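Local atomic coordinates of FAD-dependent pyridine nucleotide-disulphide oxidoreductase (Desulfovibrio vulgaris, PDB entry 3IWA), a protein that probably uses bound FAD to carry electrons from a pyridine nucleotide to a disulphide or related acceptor, as in other family members. Residues A291-P299 with F308-Q318. Numbering follows the deposited sequence.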
loop_
_atom_site.group_PDB
_atom_site.type_symbol
_atom_site.label_atom_id
_atom_site.label_comp_id
_atom_site.label_asym_id
_atom_site.label_seq_id
_atom_site.Cartn_x
_atom_site.Cartn_y
_atom_site.Cartn_z
ATOM N N ALA A 291 2.756 19.724 -21.712
ATOM C CA ALA A 291 1.454 19.118 -21.892
ATOM C C ALA A 291 1.279 18.049 -20.817
ATOM O O ALA A 291 2.236 17.412 -20.410
ATOM C CB ALA A 291 1.343 18.485 -23.291
ATOM N N GLY A 292 0.059 17.870 -20.346
ATOM C CA GLY A 292 -0.266 16.755 -19.466
ATOM C C GLY A 292 -1.748 16.414 -19.475
ATOM O O GLY A 292 -2.530 17.016 -20.215
ATOM N N GLY A 293 -2.129 15.442 -18.646
ATOM C CA GLY A 293 -3.531 15.097 -18.433
ATOM C C GLY A 293 -3.947 14.113 -19.503
ATOM O O GLY A 293 -3.142 13.305 -19.941
ATOM N N ASP A 294 -5.193 14.195 -19.943
ATOM C CA ASP A 294 -5.725 13.246 -20.932
ATOM C C ASP A 294 -5.355 13.527 -22.404
ATOM O O ASP A 294 -5.974 12.939 -23.293
ATOM C CB ASP A 294 -7.259 13.238 -20.898
ATOM C CG ASP A 294 -7.844 13.083 -19.512
ATOM O OD1 ASP A 294 -7.145 12.663 -18.563
ATOM O OD2 ASP A 294 -9.057 13.379 -19.394
ATOM N N CYS A 295 -4.444 14.466 -22.675
ATOM C CA CYS A 295 -4.064 14.778 -24.051
ATOM C C CYS A 295 -2.692 14.238 -24.399
ATOM O O CYS A 295 -2.241 14.387 -25.531
ATOM C CB CYS A 295 -4.130 16.272 -24.322
ATOM S SG CYS A 295 -3.024 17.403 -23.389
ATOM N N VAL A 296 -2.050 13.569 -23.440
ATOM C CA VAL A 296 -0.708 13.057 -23.618
ATOM C C VAL A 296 -0.625 11.537 -23.519
ATOM O O VAL A 296 -1.495 10.886 -22.956
ATOM C CB VAL A 296 0.290 13.683 -22.573
ATOM C CG1 VAL A 296 0.260 15.234 -22.621
ATOM C CG2 VAL A 296 -0.011 13.210 -21.133
ATOM N N THR A 297 0.456 11.002 -24.088
ATOM C CA THR A 297 0.925 9.645 -23.852
ATOM C C THR A 297 2.160 9.689 -22.973
ATOM O O THR A 297 2.996 10.537 -23.153
ATOM C CB THR A 297 1.300 8.852 -25.158
ATOM O OG1 THR A 297 1.863 7.565 -24.814
ATOM C CG2 THR A 297 2.330 9.621 -26.026
ATOM N N ILE A 298 2.241 8.770 -22.018
ATOM C CA ILE A 298 3.425 8.582 -21.187
ATOM C C ILE A 298 3.708 7.074 -21.081
ATOM O O ILE A 298 2.847 6.267 -21.342
ATOM C CB ILE A 298 3.215 9.101 -19.788
ATOM C CG1 ILE A 298 2.012 8.410 -19.152
ATOM C CG2 ILE A 298 3.017 10.589 -19.815
ATOM C CD1 ILE A 298 1.693 8.893 -17.790
ATOM N N PRO A 299 4.936 6.698 -20.703
ATOM C CA PRO A 299 5.307 5.282 -20.667
ATOM C C PRO A 299 4.411 4.458 -19.752
ATOM O O PRO A 299 4.115 4.872 -18.621
ATOM C CB PRO A 299 6.719 5.312 -20.099
ATOM C CG PRO A 299 7.221 6.684 -20.381
ATOM C CD PRO A 299 6.026 7.548 -20.212
ATOM N N PHE A 308 -1.595 5.396 -22.387
ATOM C CA PHE A 308 -2.527 6.483 -22.310
ATOM C C PHE A 308 -3.319 6.368 -20.999
ATOM O O PHE A 308 -3.961 5.367 -20.753
ATOM C CB PHE A 308 -3.419 6.448 -23.559
ATOM C CG PHE A 308 -4.399 7.581 -23.630
ATOM C CD1 PHE A 308 -3.956 8.893 -23.566
ATOM C CD2 PHE A 308 -5.763 7.337 -23.760
ATOM C CE1 PHE A 308 -4.851 9.962 -23.612
ATOM C CE2 PHE A 308 -6.677 8.392 -23.799
ATOM C CZ PHE A 308 -6.218 9.726 -23.716
ATOM N N PHE A 309 -3.241 7.379 -20.142
ATOM C CA PHE A 309 -3.827 7.305 -18.809
ATOM C C PHE A 309 -4.697 8.513 -18.495
ATOM O O PHE A 309 -4.302 9.403 -17.744
ATOM C CB PHE A 309 -2.724 7.181 -17.778
ATOM C CG PHE A 309 -1.865 5.990 -17.979
ATOM C CD1 PHE A 309 -2.185 4.783 -17.379
ATOM C CD2 PHE A 309 -0.731 6.060 -18.785
ATOM C CE1 PHE A 309 -1.407 3.693 -17.577
ATOM C CE2 PHE A 309 0.056 4.960 -18.975
ATOM C CZ PHE A 309 -0.281 3.777 -18.376
ATOM N N PRO A 310 -5.903 8.549 -19.067
ATOM C CA PRO A 310 -6.806 9.651 -18.803
ATOM C C PRO A 310 -7.504 9.433 -17.473
ATOM O O PRO A 310 -8.705 9.230 -17.428
ATOM C CB PRO A 310 -7.792 9.580 -19.977
ATOM C CG PRO A 310 -7.881 8.130 -20.300
ATOM C CD PRO A 310 -6.552 7.496 -19.866
ATOM N N LEU A 311 -6.732 9.443 -16.400
ATOM C CA LEU A 311 -7.253 9.245 -15.050
ATOM C C LEU A 311 -7.143 10.529 -14.260
ATOM O O LEU A 311 -6.199 11.310 -14.428
ATOM C CB LEU A 311 -6.479 8.125 -14.345
ATOM C CG LEU A 311 -6.755 6.766 -15.002
ATOM C CD1 LEU A 311 -5.599 5.801 -14.870
ATOM C CD2 LEU A 311 -8.053 6.215 -14.411
ATOM N N GLY A 312 -8.133 10.741 -13.402
ATOM C CA GLY A 312 -8.195 11.926 -12.555
ATOM C C GLY A 312 -6.862 12.151 -11.873
ATOM O O GLY A 312 -6.204 13.156 -12.119
ATOM N N SER A 313 -6.454 11.167 -11.076
ATOM C CA SER A 313 -5.228 11.218 -10.260
ATOM C C SER A 313 -3.960 11.782 -10.929
ATOM O O SER A 313 -3.130 12.415 -10.269
ATOM C CB SER A 313 -4.929 9.802 -9.768
ATOM O OG SER A 313 -4.910 8.877 -10.861
ATOM N N MET A 314 -3.822 11.572 -12.236
ATOM C CA MET A 314 -2.628 11.987 -12.965
ATOM C C MET A 314 -2.502 13.514 -13.006
ATOM O O MET A 314 -1.411 14.046 -12.882
ATOM C CB MET A 314 -2.658 11.462 -14.391
ATOM C CG MET A 314 -2.685 9.963 -14.573
ATOM S SD MET A 314 -1.098 9.178 -14.477
ATOM C CE MET A 314 -1.200 8.579 -12.829
ATOM N N ALA A 315 -3.628 14.196 -13.191
ATOM C CA ALA A 315 -3.700 15.664 -13.252
ATOM C C ALA A 315 -2.849 16.383 -12.214
ATOM O O ALA A 315 -1.905 17.094 -12.565
ATOM C CB ALA A 315 -5.182 16.136 -13.127
ATOM N N ASN A 316 -3.189 16.202 -10.952
ATOM C CA ASN A 316 -2.495 16.876 -9.880
ATOM C C ASN A 316 -1.011 16.574 -9.831
ATOM O O ASN A 316 -0.221 17.486 -9.676
ATOM C CB ASN A 316 -3.189 16.663 -8.528
ATOM C CG ASN A 316 -4.424 17.555 -8.399
ATOM O OD1 ASN A 316 -4.507 18.575 -9.099
ATOM N ND2 ASN A 316 -5.390 17.184 -7.532
ATOM N N ARG A 317 -0.635 15.331 -10.073
ATOM C CA ARG A 317 0.749 14.933 -9.919
ATOM C C ARG A 317 1.554 15.524 -11.071
ATOM O O ARG A 317 2.583 16.113 -10.834
ATOM C CB ARG A 317 0.875 13.429 -9.858
ATOM C CG ARG A 317 0.094 12.826 -8.702
ATOM C CD ARG A 317 0.200 11.326 -8.631
ATOM N NE ARG A 317 -0.737 10.802 -7.647
ATOM C CZ ARG A 317 -1.398 9.656 -7.746
ATOM N NH1 ARG A 317 -1.237 8.873 -8.798
ATOM N NH2 ARG A 317 -2.221 9.292 -6.776
ATOM N N GLN A 318 1.033 15.411 -12.293
ATOM C CA GLN A 318 1.721 15.927 -13.480
ATOM C C GLN A 318 1.728 17.469 -13.480
ATOM O O GLN A 318 2.683 18.053 -13.889
ATOM C CB GLN A 318 1.117 15.419 -14.788
ATOM C CG GLN A 318 1.123 13.917 -14.962
ATOM C CD GLN A 318 0.389 13.484 -16.232
ATOM O OE1 GLN A 318 -0.119 14.323 -16.975
ATOM N NE2 GLN A 318 0.377 12.188 -16.502
HETATM O O HOH W 1 -1.630 11.441 -18.421
HETATM O O HOH W 2 -1.362 9.424 -20.447
#
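Q318 reaches from near the start of helix 314-326 to grip the backbone at G292-G293. Its chain is extended beyond CG (chi2 175°), which carries the amide to the backbone, where OE1 accepts the N-H of G293 at 2.8 Å. The bond is nearly straight at the hydrogen (167°), with the donor tilted 16° from the carbonyl plane. The same OE1 lies 3.5 Å from CA of G292, so the bare glycine backbone lets the buried amide settle close. NE2 is used as well: it donates to a water that in turn donates to G293 O. Beyond it, CG1 of I298 meets CD2 of F309 at 3.6 Å, an apolar contact made obliquely to the ring. A second water links V296 O to F309 N.

The close packing continues among partly exposed residues. F308 presents its ring edge to two carbonyls, CD1 lying 3.2 Å from V296 O and CE1 equally near D294 O. D294 crosses P310, the centre of an inverse gamma turn, at about a right angle, its OD1 in contact with P310 CA at 3.0 Å and CB at 3.5 Å. The loose side is the link L311-S313: L311 is barely covered, and exposed G312 and S313 touch nothing of 291-299. The sequence A291-D294 resembles the glycine-aspartate motif beside the flavin in relatives; no FAD is modelled here.

Strand 296-299 lies between strands 276-277 and 306-307; A291 ends strand 289-291, at the edge, within this chain, of the parallel sheet holding strands 5-9 and 116-119. Q318 also touches L14 of helix 14-25, F308 packs on strand 256-258, and R317 hydrogen-bonds N451 and V437 of the second subunit.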